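Local coordinates for protein COG3291: FOG: PKD repeat (Clostridium thermocellum, PDB 1WMX) that is the family 30 carbohydrate-binding module of the multidomain protein CelJ, probably serving cellulose breakdown by binding polysaccharide for the enzyme's catalytic domains, at residues L51-Q56 and G62-L67; W73-L78 and R105-E110; L87-K92 and T121-Y126; N125-T128 and W133-V136. All coordinates share one frame; numbering follows the deposited sequence.

Contact 1. Residues L51-Q56 and G62-L67; sequences LRLNVQ and GWWISL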
loop_
_atom_site.group_PDB
_atom_site.type_symbol
_atom_site.label_atom_id
_atom_site.label_comp_id
_atom_site.label_asym_id
_atom_site.label_seq_id
_atom_site.Cartn_x
_atom_site.Cartn_y
_atom_site.Cartn_z
ATOM N N LEU B 51 -12.408 20.408 3.899
ATOM C CA LEU B 51 -11.135 19.846 3.490
ATOM C C LEU B 51 -11.199 19.629 1.975
ATOM O O LEU B 51 -12.047 18.890 1.477
ATOM C CB LEU B 51 -10.910 18.529 4.223
ATOM C CG LEU B 51 -9.498 17.958 4.183
ATOM C CD1 LEU B 51 -8.501 18.980 4.743
ATOM C CD2 LEU B 51 -9.467 16.666 4.981
ATOM N N ARG B 52 -10.300 20.279 1.243
ATOM C CA ARG B 52 -10.272 20.192 -0.221
ATOM C C ARG B 52 -9.320 19.157 -0.817
ATOM O O ARG B 52 -8.106 19.225 -0.611
ATOM C CB ARG B 52 -9.931 21.570 -0.813
ATOM C CG ARG B 52 -9.936 21.640 -2.360
ATOM C CD ARG B 52 -9.117 22.850 -2.847
ATOM N NE ARG B 52 -9.442 24.017 -2.044
ATOM C CZ ARG B 52 -8.587 24.961 -1.675
ATOM N NH1 ARG B 52 -7.308 24.909 -2.041
ATOM N NH2 ARG B 52 -9.016 25.939 -0.886
ATOM N N LEU B 53 -9.886 18.210 -1.565
ATOM C CA LEU B 53 -9.109 17.179 -2.252
ATOM C C LEU B 53 -9.128 17.637 -3.712
ATOM O O LEU B 53 -10.097 17.401 -4.445
ATOM C CB LEU B 53 -9.770 15.812 -2.106
ATOM C CG LEU B 53 -9.101 14.647 -2.843
ATOM C CD1 LEU B 53 -7.693 14.444 -2.310
ATOM C CD2 LEU B 53 -9.928 13.371 -2.661
ATOM N N ASN B 54 -8.049 18.280 -4.134
ATOM C CA ASN B 54 -7.976 18.857 -5.468
ATOM C C ASN B 54 -6.890 18.328 -6.409
ATOM O O ASN B 54 -5.710 18.671 -6.280
ATOM C CB ASN B 54 -7.833 20.372 -5.313
ATOM C CG ASN B 54 -7.844 21.109 -6.635
ATOM O OD1 ASN B 54 -7.324 22.220 -6.729
ATOM N ND2 ASN B 54 -8.452 20.507 -7.655
ATOM N N VAL B 55 -7.306 17.492 -7.356
ATOM C CA VAL B 55 -6.400 16.942 -8.352
ATOM C C VAL B 55 -6.579 17.903 -9.522
ATOM O O VAL B 55 -7.553 17.811 -10.262
ATOM C CB VAL B 55 -6.815 15.509 -8.758
ATOM C CG1 VAL B 55 -5.857 14.962 -9.799
ATOM C CG2 VAL B 55 -6.815 14.608 -7.527
ATOM N N GLN B 56 -5.640 18.830 -9.671
ATOM C CA GLN B 56 -5.708 19.870 -10.698
ATOM C C GLN B 56 -5.380 19.553 -12.155
ATOM O O GLN B 56 -5.942 20.169 -13.055
ATOM C CB GLN B 56 -4.890 21.074 -10.224
ATOM C CG GLN B 56 -3.864 20.720 -9.182
ATOM C CD GLN B 56 -3.445 21.911 -8.348
ATOM O OE1 GLN B 56 -2.464 21.846 -7.617
ATOM N NE2 GLN B 56 -4.195 23.004 -8.446
ATOM N N GLY B 62 1.087 8.625 -12.643
ATOM C CA GLY B 62 0.524 7.319 -12.313
ATOM C C GLY B 62 -0.233 7.400 -10.992
ATOM O O GLY B 62 -0.886 6.434 -10.574
ATOM N N TRP B 63 -0.039 8.385 -10.108
ATOM C CA TRP B 63 -0.529 8.249 -8.738
ATOM C C TRP B 63 -0.597 9.524 -7.896
ATOM O O TRP B 63 0.018 10.546 -8.212
ATOM C CB TRP B 63 0.344 7.245 -7.975
ATOM C CG TRP B 63 1.704 7.797 -7.693
ATOM C CD1 TRP B 63 2.751 7.899 -8.568
ATOM C CD2 TRP B 63 2.137 8.424 -6.480
ATOM N NE1 TRP B 63 3.806 8.550 -7.976
ATOM C CE2 TRP B 63 3.456 8.886 -6.694
ATOM C CE3 TRP B 63 1.536 8.644 -5.235
ATOM C CZ2 TRP B 63 4.190 9.557 -5.705
ATOM C CZ3 TRP B 63 2.267 9.311 -4.251
ATOM C CH2 TRP B 63 3.579 9.759 -4.494
ATOM N N TRP B 64 -1.369 9.429 -6.816
ATOM C CA TRP B 64 -1.520 10.491 -5.831
ATOM C C TRP B 64 -2.193 9.845 -4.637
ATOM O O TRP B 64 -3.040 8.962 -4.788
ATOM C CB TRP B 64 -2.350 11.673 -6.347
ATOM C CG TRP B 64 -3.766 11.376 -6.718
ATOM C CD1 TRP B 64 -4.263 11.229 -7.980
ATOM C CD2 TRP B 64 -4.879 11.223 -5.829
ATOM N NE1 TRP B 64 -5.614 11.000 -7.935
ATOM C CE2 TRP B 64 -6.022 10.988 -6.626
ATOM C CE3 TRP B 64 -5.023 11.261 -4.435
ATOM C CZ2 TRP B 64 -7.298 10.792 -6.080
ATOM C CZ3 TRP B 64 -6.290 11.067 -3.890
ATOM C CH2 TRP B 64 -7.411 10.833 -4.715
ATOM N N ILE B 65 -1.804 10.276 -3.446
ATOM C CA ILE B 65 -2.356 9.712 -2.232
ATOM C C ILE B 65 -2.510 10.777 -1.159
ATOM O O ILE B 65 -1.793 11.768 -1.153
ATOM C CB ILE B 65 -1.430 8.611 -1.701
ATOM C CG1 ILE B 65 -2.093 7.877 -0.544
ATOM C CG2 ILE B 65 -0.104 9.225 -1.256
ATOM C CD1 ILE B 65 -1.282 6.698 -0.045
ATOM N N SER B 66 -3.472 10.579 -0.265
ATOM C CA SER B 66 -3.670 11.499 0.842
ATOM C C SER B 66 -3.822 10.689 2.118
ATOM O O SER B 66 -4.736 9.871 2.223
ATOM C CB SER B 66 -4.917 12.355 0.638
ATOM O OG SER B 66 -5.092 13.230 1.744
ATOM N N LEU B 67 -2.925 10.899 3.078
ATOM C CA LEU B 67 -2.993 10.188 4.351
ATOM C C LEU B 67 -3.382 11.162 5.461
ATOM O O LEU B 67 -2.719 12.172 5.674
ATOM C CB LEU B 67 -1.643 9.532 4.683
ATOM C CG LEU B 67 -1.117 8.474 3.696
ATOM C CD1 LEU B 67 0.340 8.176 3.982
ATOM C CD2 LEU B 67 -1.946 7.211 3.794
#

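Contact 2. Residues W73-L78 and R105-E110; sequences WNTHDL and RDKVYE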
loop_
_atom_site.group_PDB
_atom_site.type_symbol
_atom_site.label_atom_id
_atom_site.label_comp_id
_atom_site.label_asym_id
_atom_site.label_seq_id
_atom_site.Cartn_x
_atom_site.Cartn_y
_atom_site.Cartn_z
ATOM N N TRP B 73 0.170 9.862 13.525
ATOM C CA TRP B 73 1.013 8.738 13.103
ATOM C C TRP B 73 1.104 7.545 14.078
ATOM O O TRP B 73 1.607 6.479 13.722
ATOM C CB TRP B 73 2.414 9.224 12.703
ATOM C CG TRP B 73 2.393 10.101 11.472
ATOM C CD1 TRP B 73 2.668 11.446 11.408
ATOM C CD2 TRP B 73 2.050 9.703 10.137
ATOM N NE1 TRP B 73 2.516 11.903 10.120
ATOM C CE2 TRP B 73 2.136 10.854 9.319
ATOM C CE3 TRP B 73 1.673 8.485 9.553
ATOM C CZ2 TRP B 73 1.859 10.824 7.945
ATOM C CZ3 TRP B 73 1.397 8.456 8.185
ATOM C CH2 TRP B 73 1.492 9.617 7.399
ATOM N N ASN B 74 0.632 7.719 15.306
ATOM C CA ASN B 74 0.626 6.604 16.252
ATOM C C ASN B 74 -0.556 5.742 15.851
ATOM O O ASN B 74 -1.439 6.197 15.124
ATOM C CB ASN B 74 0.400 7.083 17.681
ATOM C CG ASN B 74 1.623 7.720 18.277
ATOM O OD1 ASN B 74 1.535 8.769 18.910
ATOM N ND2 ASN B 74 2.775 7.093 18.084
ATOM N N THR B 75 -0.575 4.499 16.313
ATOM C CA THR B 75 -1.687 3.618 15.986
ATOM C C THR B 75 -2.878 3.924 16.903
ATOM O O THR B 75 -2.723 4.481 17.993
ATOM C CB THR B 75 -1.299 2.139 16.154
ATOM O OG1 THR B 75 -0.923 1.903 17.513
ATOM C CG2 THR B 75 -0.127 1.785 15.243
ATOM N N HIS B 76 -4.070 3.571 16.446
ATOM C CA HIS B 76 -5.272 3.789 17.242
ATOM C C HIS B 76 -6.132 2.543 17.197
ATOM O O HIS B 76 -6.385 1.984 16.131
ATOM C CB HIS B 76 -6.078 4.985 16.738
ATOM C CG HIS B 76 -7.174 5.394 17.668
ATOM N ND1 HIS B 76 -6.939 5.719 18.991
ATOM C CD2 HIS B 76 -8.510 5.510 17.487
ATOM C CE1 HIS B 76 -8.087 6.018 19.577
ATOM N NE2 HIS B 76 -9.051 5.900 18.689
ATOM N N ASP B 77 -6.571 2.121 18.372
ATOM C CA ASP B 77 -7.398 0.929 18.541
ATOM C C ASP B 77 -8.836 1.171 18.072
ATOM O O ASP B 77 -9.605 1.844 18.752
ATOM C CB ASP B 77 -7.429 0.518 20.023
ATOM C CG ASP B 77 -7.705 -0.971 20.226
ATOM O OD1 ASP B 77 -8.410 -1.618 19.368
ATOM O OD2 ASP B 77 -7.234 -1.578 21.260
ATOM N N LEU B 78 -9.201 0.599 16.932
ATOM C CA LEU B 78 -10.557 0.771 16.379
ATOM C C LEU B 78 -11.318 -0.572 16.292
ATOM O O LEU B 78 -12.423 -0.642 15.749
ATOM C CB LEU B 78 -10.511 1.299 14.933
ATOM C CG LEU B 78 -10.130 2.770 14.761
ATOM C CD1 LEU B 78 -10.140 3.181 13.281
ATOM C CD2 LEU B 78 -11.077 3.738 15.479
ATOM N N ARG B 105 -5.335 2.495 6.734
ATOM C CA ARG B 105 -3.995 1.885 6.752
ATOM C C ARG B 105 -3.630 1.651 8.199
ATOM O O ARG B 105 -3.963 2.456 9.072
ATOM C CB ARG B 105 -3.066 2.869 6.094
ATOM C CG ARG B 105 -1.609 2.515 5.875
ATOM C CD ARG B 105 -1.049 3.805 5.358
ATOM N NE ARG B 105 0.184 3.838 4.616
ATOM C CZ ARG B 105 0.290 3.881 3.285
ATOM N NH1 ARG B 105 -0.780 3.788 2.475
ATOM N NH2 ARG B 105 1.455 4.100 2.688
ATOM N N ASP B 106 -2.962 0.553 8.440
ATOM C CA ASP B 106 -2.532 0.203 9.791
ATOM C C ASP B 106 -1.015 0.188 9.833
ATOM O O ASP B 106 -0.352 0.503 8.843
ATOM C CB ASP B 106 -3.074 -1.176 10.180
ATOM C CG ASP B 106 -2.311 -2.328 9.540
ATOM O OD1 ASP B 106 -2.659 -3.524 9.794
ATOM O OD2 ASP B 106 -1.332 -2.090 8.757
ATOM N N LYS B 107 -0.498 -0.169 10.982
ATOM C CA LYS B 107 0.944 -0.275 11.197
ATOM C C LYS B 107 1.178 -1.321 12.275
ATOM O O LYS B 107 0.732 -1.168 13.411
ATOM C CB LYS B 107 1.530 1.074 11.630
ATOM C CG LYS B 107 3.053 1.034 11.802
ATOM C CD LYS B 107 3.664 2.415 12.015
ATOM C CE LYS B 107 3.186 3.071 13.304
ATOM N NZ LYS B 107 3.856 4.354 13.584
ATOM N N VAL B 108 1.865 -2.375 11.882
ATOM C CA VAL B 108 2.198 -3.493 12.777
ATOM C C VAL B 108 3.665 -3.842 12.578
ATOM O O VAL B 108 4.031 -4.524 11.623
ATOM C CB VAL B 108 1.328 -4.703 12.449
ATOM C CG1 VAL B 108 1.682 -5.905 13.326
ATOM C CG2 VAL B 108 -0.157 -4.398 12.651
ATOM N N TYR B 109 4.484 -3.369 13.489
ATOM C CA TYR B 109 5.937 -3.565 13.410
ATOM C C TYR B 109 6.362 -5.048 13.397
ATOM O O TYR B 109 7.403 -5.394 12.830
ATOM C CB TYR B 109 6.624 -2.879 14.587
ATOM C CG TYR B 109 6.535 -1.354 14.509
ATOM C CD1 TYR B 109 7.366 -0.642 13.641
ATOM C CD2 TYR B 109 5.622 -0.660 15.306
ATOM C CE1 TYR B 109 7.283 0.753 13.570
ATOM C CE2 TYR B 109 5.538 0.734 15.237
ATOM C CZ TYR B 109 6.369 1.441 14.369
ATOM O OH TYR B 109 6.294 2.803 14.302
ATOM N N GLU B 110 5.561 -5.904 13.983
ATOM C CA GLU B 110 5.953 -7.298 14.146
ATOM C C GLU B 110 5.621 -8.088 12.829
ATOM O O GLU B 110 6.209 -9.149 12.530
ATOM C CB GLU B 110 5.159 -7.887 15.329
ATOM C CG GLU B 110 5.135 -7.113 16.657
ATOM C CD GLU B 110 4.509 -5.834 17.010
ATOM O OE1 GLU B 110 5.235 -5.261 17.799
ATOM O OE2 GLU B 110 3.397 -5.323 16.545
HETATM O O HOH W 1 4.284 4.899 16.449
#

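Contact 3. Residues L87-K92 and T121-Y126; sequences LEFDIK and TVISNY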
loop_
_atom_site.group_PDB
_atom_site.type_symbol
_atom_site.label_atom_id
_atom_site.label_comp_id
_atom_site.label_asym_id
_atom_site.label_seq_id
_atom_site.Cartn_x
_atom_site.Cartn_y
_atom_site.Cartn_z
ATOM N N LEU B 87 -17.619 5.172 8.885
ATOM C CA LEU B 87 -16.751 6.294 8.553
ATOM C C LEU B 87 -17.725 7.266 7.955
ATOM O O LEU B 87 -18.282 7.008 6.886
ATOM C CB LEU B 87 -15.677 5.897 7.529
ATOM C CG LEU B 87 -15.110 7.094 6.752
ATOM C CD1 LEU B 87 -14.254 7.998 7.650
ATOM C CD2 LEU B 87 -14.235 6.644 5.570
ATOM N N GLU B 88 -17.966 8.363 8.626
ATOM C CA GLU B 88 -18.942 9.323 8.112
ATOM C C GLU B 88 -18.284 10.651 7.769
ATOM O O GLU B 88 -17.259 11.030 8.343
ATOM C CB GLU B 88 -20.040 9.543 9.146
ATOM C CG GLU B 88 -20.665 8.233 9.632
ATOM C CD GLU B 88 -21.868 8.452 10.531
ATOM O OE1 GLU B 88 -22.185 7.564 11.386
ATOM O OE2 GLU B 88 -22.550 9.522 10.420
ATOM N N PHE B 89 -18.909 11.323 6.819
ATOM C CA PHE B 89 -18.447 12.623 6.336
ATOM C C PHE B 89 -19.444 13.174 5.315
ATOM O O PHE B 89 -20.274 12.446 4.768
ATOM C CB PHE B 89 -17.062 12.457 5.670
ATOM C CG PHE B 89 -17.062 11.489 4.483
ATOM C CD1 PHE B 89 -17.413 11.939 3.208
ATOM C CD2 PHE B 89 -16.711 10.149 4.663
ATOM C CE1 PHE B 89 -17.416 11.052 2.121
ATOM C CE2 PHE B 89 -16.716 9.263 3.577
ATOM C CZ PHE B 89 -17.069 9.716 2.309
ATOM N N ASP B 90 -19.367 14.463 5.078
ATOM C CA ASP B 90 -20.212 15.107 4.073
ATOM C C ASP B 90 -19.289 15.455 2.940
ATOM O O ASP B 90 -18.118 15.758 3.169
ATOM C CB ASP B 90 -20.872 16.358 4.628
ATOM C CG ASP B 90 -21.727 16.067 5.825
ATOM O OD1 ASP B 90 -21.350 16.481 6.965
ATOM O OD2 ASP B 90 -22.806 15.409 5.671
ATOM N N ILE B 91 -19.802 15.406 1.736
ATOM C CA ILE B 91 -18.989 15.702 0.554
ATOM C C ILE B 91 -19.852 16.300 -0.559
ATOM O O ILE B 91 -21.076 16.165 -0.558
ATOM C CB ILE B 91 -18.351 14.405 0.042
ATOM C CG1 ILE B 91 -17.380 14.669 -1.122
ATOM C CG2 ILE B 91 -19.420 13.414 -0.441
ATOM C CD1 ILE B 91 -16.700 13.406 -1.665
ATOM N N LYS B 92 -19.175 16.956 -1.481
ATOM C CA LYS B 92 -19.801 17.578 -2.659
ATOM C C LYS B 92 -18.694 17.822 -3.672
ATOM O O LYS B 92 -17.595 18.252 -3.318
ATOM C CB LYS B 92 -20.508 18.885 -2.272
ATOM C CG LYS B 92 -19.622 20.117 -2.285
ATOM C CD LYS B 92 -20.441 21.396 -2.164
ATOM C CE LYS B 92 -19.590 22.649 -2.281
ATOM N NZ LYS B 92 -20.387 23.887 -2.226
ATOM N N THR B 121 -11.746 0.713 -0.783
ATOM C CA THR B 121 -12.970 0.606 -1.584
ATOM C C THR B 121 -13.106 1.914 -2.349
ATOM O O THR B 121 -12.387 2.880 -2.082
ATOM C CB THR B 121 -14.197 0.376 -0.684
ATOM O OG1 THR B 121 -15.378 0.317 -1.485
ATOM C CG2 THR B 121 -14.382 1.486 0.346
ATOM N N VAL B 122 -14.008 1.956 -3.304
ATOM C CA VAL B 122 -14.218 3.193 -4.071
ATOM C C VAL B 122 -15.397 3.916 -3.449
ATOM O O VAL B 122 -16.392 3.302 -3.056
ATOM C CB VAL B 122 -14.478 2.886 -5.536
ATOM C CG1 VAL B 122 -13.277 2.184 -6.170
ATOM C CG2 VAL B 122 -15.706 1.996 -5.728
ATOM N N ILE B 123 -15.284 5.219 -3.358
ATOM C CA ILE B 123 -16.331 6.015 -2.728
ATOM C C ILE B 123 -17.670 5.923 -3.497
ATOM O O ILE B 123 -18.750 6.063 -2.903
ATOM C CB ILE B 123 -15.904 7.469 -2.622
ATOM C CG1 ILE B 123 -16.913 8.261 -1.785
ATOM C CG2 ILE B 123 -15.771 8.127 -3.994
ATOM C CD1 ILE B 123 -16.412 9.625 -1.351
ATOM N N SER B 124 -17.591 5.680 -4.797
ATOM C CA SER B 124 -18.793 5.582 -5.644
ATOM C C SER B 124 -19.733 4.462 -5.160
ATOM O O SER B 124 -20.937 4.489 -5.430
ATOM C CB SER B 124 -18.404 5.312 -7.105
ATOM O OG SER B 124 -17.557 4.181 -7.203
ATOM N N ASN B 125 -19.168 3.499 -4.449
ATOM C CA ASN B 125 -19.931 2.361 -3.916
ATOM C C ASN B 125 -20.823 2.768 -2.754
ATOM O O ASN B 125 -21.647 1.981 -2.283
ATOM C CB ASN B 125 -18.994 1.270 -3.399
ATOM C CG ASN B 125 -18.380 0.474 -4.522
ATOM O OD1 ASN B 125 -17.532 -0.389 -4.274
ATOM N ND2 ASN B 125 -18.773 0.729 -5.753
ATOM N N TYR B 126 -20.670 3.992 -2.288
ATOM C CA TYR B 126 -21.468 4.435 -1.148
ATOM C C TYR B 126 -22.146 5.783 -1.384
ATOM O O TYR B 126 -22.943 6.242 -0.561
ATOM C CB TYR B 126 -20.570 4.514 0.083
ATOM C CG TYR B 126 -20.090 3.128 0.501
ATOM C CD1 TYR B 126 -20.932 2.287 1.234
ATOM C CD2 TYR B 126 -18.814 2.688 0.149
ATOM C CE1 TYR B 126 -20.503 1.012 1.608
ATOM C CE2 TYR B 126 -18.383 1.412 0.520
ATOM C CZ TYR B 126 -19.228 0.573 1.252
ATOM O OH TYR B 126 -18.813 -0.675 1.618
#

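Contact 4. Residues N125-T128 and W133-V136; sequences NYVT and WQHV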
loop_
_atom_site.group_PDB
_atom_site.type_symbol
_atom_site.label_atom_id
_atom_site.label_comp_id
_atom_site.label_asym_id
_atom_site.label_seq_id
_atom_site.Cartn_x
_atom_site.Cartn_y
_atom_site.Cartn_z
ATOM N N ASN B 125 -19.168 3.499 -4.449
ATOM C CA ASN B 125 -19.931 2.361 -3.916
ATOM C C ASN B 125 -20.823 2.768 -2.754
ATOM O O ASN B 125 -21.647 1.981 -2.283
ATOM C CB ASN B 125 -18.994 1.270 -3.399
ATOM C CG ASN B 125 -18.380 0.474 -4.522
ATOM O OD1 ASN B 125 -17.532 -0.389 -4.274
ATOM N ND2 ASN B 125 -18.773 0.729 -5.753
ATOM N N TYR B 126 -20.670 3.992 -2.288
ATOM C CA TYR B 126 -21.468 4.435 -1.148
ATOM C C TYR B 126 -22.146 5.783 -1.384
ATOM O O TYR B 126 -22.943 6.242 -0.561
ATOM C CB TYR B 126 -20.570 4.514 0.083
ATOM C CG TYR B 126 -20.090 3.128 0.501
ATOM C CD1 TYR B 126 -20.932 2.287 1.234
ATOM C CD2 TYR B 126 -18.814 2.688 0.149
ATOM C CE1 TYR B 126 -20.503 1.012 1.608
ATOM C CE2 TYR B 126 -18.383 1.412 0.520
ATOM C CZ TYR B 126 -19.228 0.573 1.252
ATOM O OH TYR B 126 -18.813 -0.675 1.618
ATOM N N VAL B 127 -21.836 6.403 -2.499
ATOM C CA VAL B 127 -22.437 7.691 -2.840
ATOM C C VAL B 127 -22.169 8.024 -4.299
ATOM O O VAL B 127 -21.276 7.455 -4.926
ATOM C CB VAL B 127 -21.840 8.808 -1.970
ATOM C CG1 VAL B 127 -20.359 9.040 -2.282
ATOM C CG2 VAL B 127 -22.570 10.139 -2.175
ATOM N N THR B 128 -22.969 8.930 -4.805
ATOM C CA THR B 128 -22.827 9.446 -6.166
ATOM C C THR B 128 -22.680 10.942 -5.988
ATOM O O THR B 128 -23.670 11.671 -5.921
ATOM C CB THR B 128 -24.050 9.122 -7.040
ATOM O OG1 THR B 128 -24.202 7.708 -7.183
ATOM C CG2 THR B 128 -23.916 9.732 -8.443
ATOM N N TRP B 133 -24.218 19.152 -1.219
ATOM C CA TRP B 133 -23.684 18.392 -0.085
ATOM C C TRP B 133 -24.513 17.141 0.212
ATOM O O TRP B 133 -25.742 17.164 0.190
ATOM C CB TRP B 133 -23.663 19.254 1.168
ATOM C CG TRP B 133 -22.541 20.280 1.166
ATOM C CD1 TRP B 133 -22.647 21.587 0.862
ATOM C CD2 TRP B 133 -21.184 20.012 1.490
ATOM N NE1 TRP B 133 -21.362 22.168 1.001
ATOM C CE2 TRP B 133 -20.500 21.224 1.377
ATOM C CE3 TRP B 133 -20.482 18.857 1.874
ATOM C CZ2 TRP B 133 -19.125 21.346 1.637
ATOM C CZ3 TRP B 133 -19.107 18.989 2.130
ATOM C CH2 TRP B 133 -18.456 20.187 2.016
ATOM N N GLN B 134 -23.801 16.065 0.487
ATOM C CA GLN B 134 -24.411 14.777 0.830
ATOM C C GLN B 134 -23.670 14.173 2.013
ATOM O O GLN B 134 -22.446 14.268 2.112
ATOM C CB GLN B 134 -24.307 13.780 -0.331
ATOM C CG GLN B 134 -25.084 14.159 -1.576
ATOM C CD GLN B 134 -25.182 12.995 -2.552
ATOM O OE1 GLN B 134 -25.867 12.002 -2.262
ATOM N NE2 GLN B 134 -24.527 13.066 -3.692
ATOM N N HIS B 135 -24.400 13.560 2.911
ATOM C CA HIS B 135 -23.772 12.904 4.052
ATOM C C HIS B 135 -23.665 11.432 3.703
ATOM O O HIS B 135 -24.665 10.785 3.390
ATOM C CB HIS B 135 -24.609 13.084 5.316
ATOM C CG HIS B 135 -23.967 12.429 6.522
ATOM N ND1 HIS B 135 -23.991 11.054 6.710
ATOM C CD2 HIS B 135 -23.294 12.948 7.576
ATOM C CE1 HIS B 135 -23.348 10.778 7.830
ATOM N NE2 HIS B 135 -22.924 11.899 8.361
ATOM N N VAL B 136 -22.457 10.894 3.742
ATOM C CA VAL B 136 -22.272 9.478 3.402
ATOM C C VAL B 136 -21.716 8.704 4.600
ATOM O O VAL B 136 -20.975 9.232 5.432
ATOM C CB VAL B 136 -21.338 9.336 2.185
ATOM C CG1 VAL B 136 -20.709 10.675 1.789
ATOM C CG2 VAL B 136 -20.205 8.336 2.430
HETATM O O HOH W 2 -25.668 9.760 -3.928
#

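Contact 1. Residues L51-Q56 and G62-L67
Trp64 meets Val55 and Leu53 in a wholly apolar contact, its indole lying across the ends of both aliphatic side chains at about a right angle. Val55 comes over one face of the ring system: CG2 of Val55 stands 4.0 Å from the centroid of the five-membered ring of Trp64, 20° off the ring normal, which is the geometry of a CH-pi interaction. The methyl sits a little toward the rim, with Val55 CG2 3.8 Å from Trp64 CE2. Leu53 deals with the six-membered ring instead, approaching it obliquely; its CD1 lies 4.0 Å from Trp64 CZ3, and its CD2 is 4.1 Å from Trp64 CH2. These contacts join the two facing antiparallel sheets of a beta-sandwich, since Leu53 and Val55 belong to strand 48-55 of one sheet and Trp64 to strand 64-69 of the other. The 8.5 Å between the CA atoms of Val55 and Trp64 is too wide for backbone pairing and is bridged by the two side chains. With chi1 of 62°, the indole of Trp64 leaves CB between the backbone N and the carbonyl carbon and extends into the space between the sheets. Neighbours continue the same buried layer: Leu53 also packs on Val170 and Phe172 of strand 168-178, and Trp64 on Phe160 of strand 155-161.

Contact 2. Residues W73-L78 and R105-E110
A surface contact between two loop regions, with Lys107 reaching across to the backbone of Trp73 and the side chain of Thr75, lies at the end of strand 101-106. Lys107 NZ donates a hydrogen bond of 3.1 Å to Trp73 O; the C=O...N angle is 155°, and the donor is tilted 25° from the carbonyl plane. The ammonium has further partners, Tyr109 OH at 3.0 Å from Lys107 NZ and a water at 2.9 Å from it, which also accepts from Asn74 ND2. Within the beta-sandwich, this ties the connection from strand 64-69 to strand 86-93 to the residues that follow strand 101-106. The lysine chain bends at chi3 (64°), turning its end toward the carbonyl, while its CG passes over one face of the Tyr109 ring. Thr75 crosses the chain at about a right angle, its methyl CG2 being 4.0 Å from Lys107 CB and 3.6 Å from Lys107 O. Trp73 also packs on Val112 of the second subunit.

Contact 3. Residues L87-K92 and T121-Y126
Phe89 and Ile91 of strand 86-93 both touch Ile123, across the interior of the beta-sandwich. They belong to one sheet, whereas Ile123 follows directly on strand 118-122, an outermost strand of the other sheet within this chain. Along 87-92 the contact is made by alternate residues, as expected of a strand with one side turned inward. Phe89 comes first. At chi1 60° its ring is held over its own backbone, flanked by N and C, and although its CA-CB bond does not aim at the 121-126 segment, the far end of the ring comes close to it. Ile123 CD1 approaches at the ring edge, near the ring plane, 3.7 Å from Phe89 CZ and 3.9 Å from Phe89 CE1. Elsewhere the Phe89 ring meets that of Phe172 with the planes about 60° apart, and it packs on Val136 and Ile102. Two residues on, Ile91 returns to the interior, with CG1 anti to the backbone N and the chain extended through chi2 (179°). Ile123 itself sits in a short 3-10 turn, 123-125, in which Asn125 N bonds to Val122 O at 3.1 Å; the bond from Tyr126 N to Ile123 O, 2.9 Å, follows. From this turn its extended side chain points at the strand, and the two isoleucines meet tip to tip, Ile91 CD1 lying 3.8 Å from Ile123 CD1.

Contact 4. Residues N125-T128 and W133-V136
The backbones of Val127 and Val136 come within 6.5 Å of each other, CA to CA, where the irregular chain after strand 118-122 runs past the start of strand 134-139. This is a loop-to-strand contact at the edge of a beta-sandwich sheet: strand 134-139 pairs antiparallel with strand 86-93, through backbone bonds of Gln134 with Ile91 and of Val136 with Phe89, and the loop lies beside it. Val127 and Val136 both turn their CB atoms toward the opposite segment, and these lie 4.2 Å apart. Val136 is buried. Tyr126 adds only a looser touch on Val136 through its CB; its ring leads away, and its OH is hydrogen-bonded to Asp142 OD1. The polar part belongs to Gln134, whose side chain runs obliquely past Val127. Val127 CG2, anti to the backbone N, is 3.8 Å from Gln134 OE1 and equally far from Gln134 NE2, so the methyl lies against the amide end. A chain extended at chi2 (-167°) carries that amide to the loop backbone. There a water accepts from Thr128 N at 3.0 Å and donates to Gln134 OE1 at 2.8 Å, and the amide is thus held at both of its heteroatoms. Gln134 NE2 donates to Thr128 O at 2.8 Å in a bent bond, the N-H...O angle being 139°, with the oxygen close to the amide plane, yet NE2 stands 48° out of the carbonyl plane.

How the contacts relate
All four contacts fall within the carbohydrate-binding domain and join parts of one beta-sandwich. Contacts 1 and 3, centres 15 Å apart without touching, thus hold the two sheets face to face at separate places, while contacts 2 and 4, 27 Å apart across the chain's centre, fasten loops on far sides of the module. Contact 4 lies 5 Å from contact 3, centre to centre, and shares Asn125 and Tyr126; their strands 86-93 and 134-139 are neighbours in one sheet. Contact 2 touches contact 1 through Arg105 and Trp73, and both reach the second subunit. Along the chain contact 1 closes first; contacts 2 and 3 then alternate their segments, and contact 4 begins where contact 3 ends.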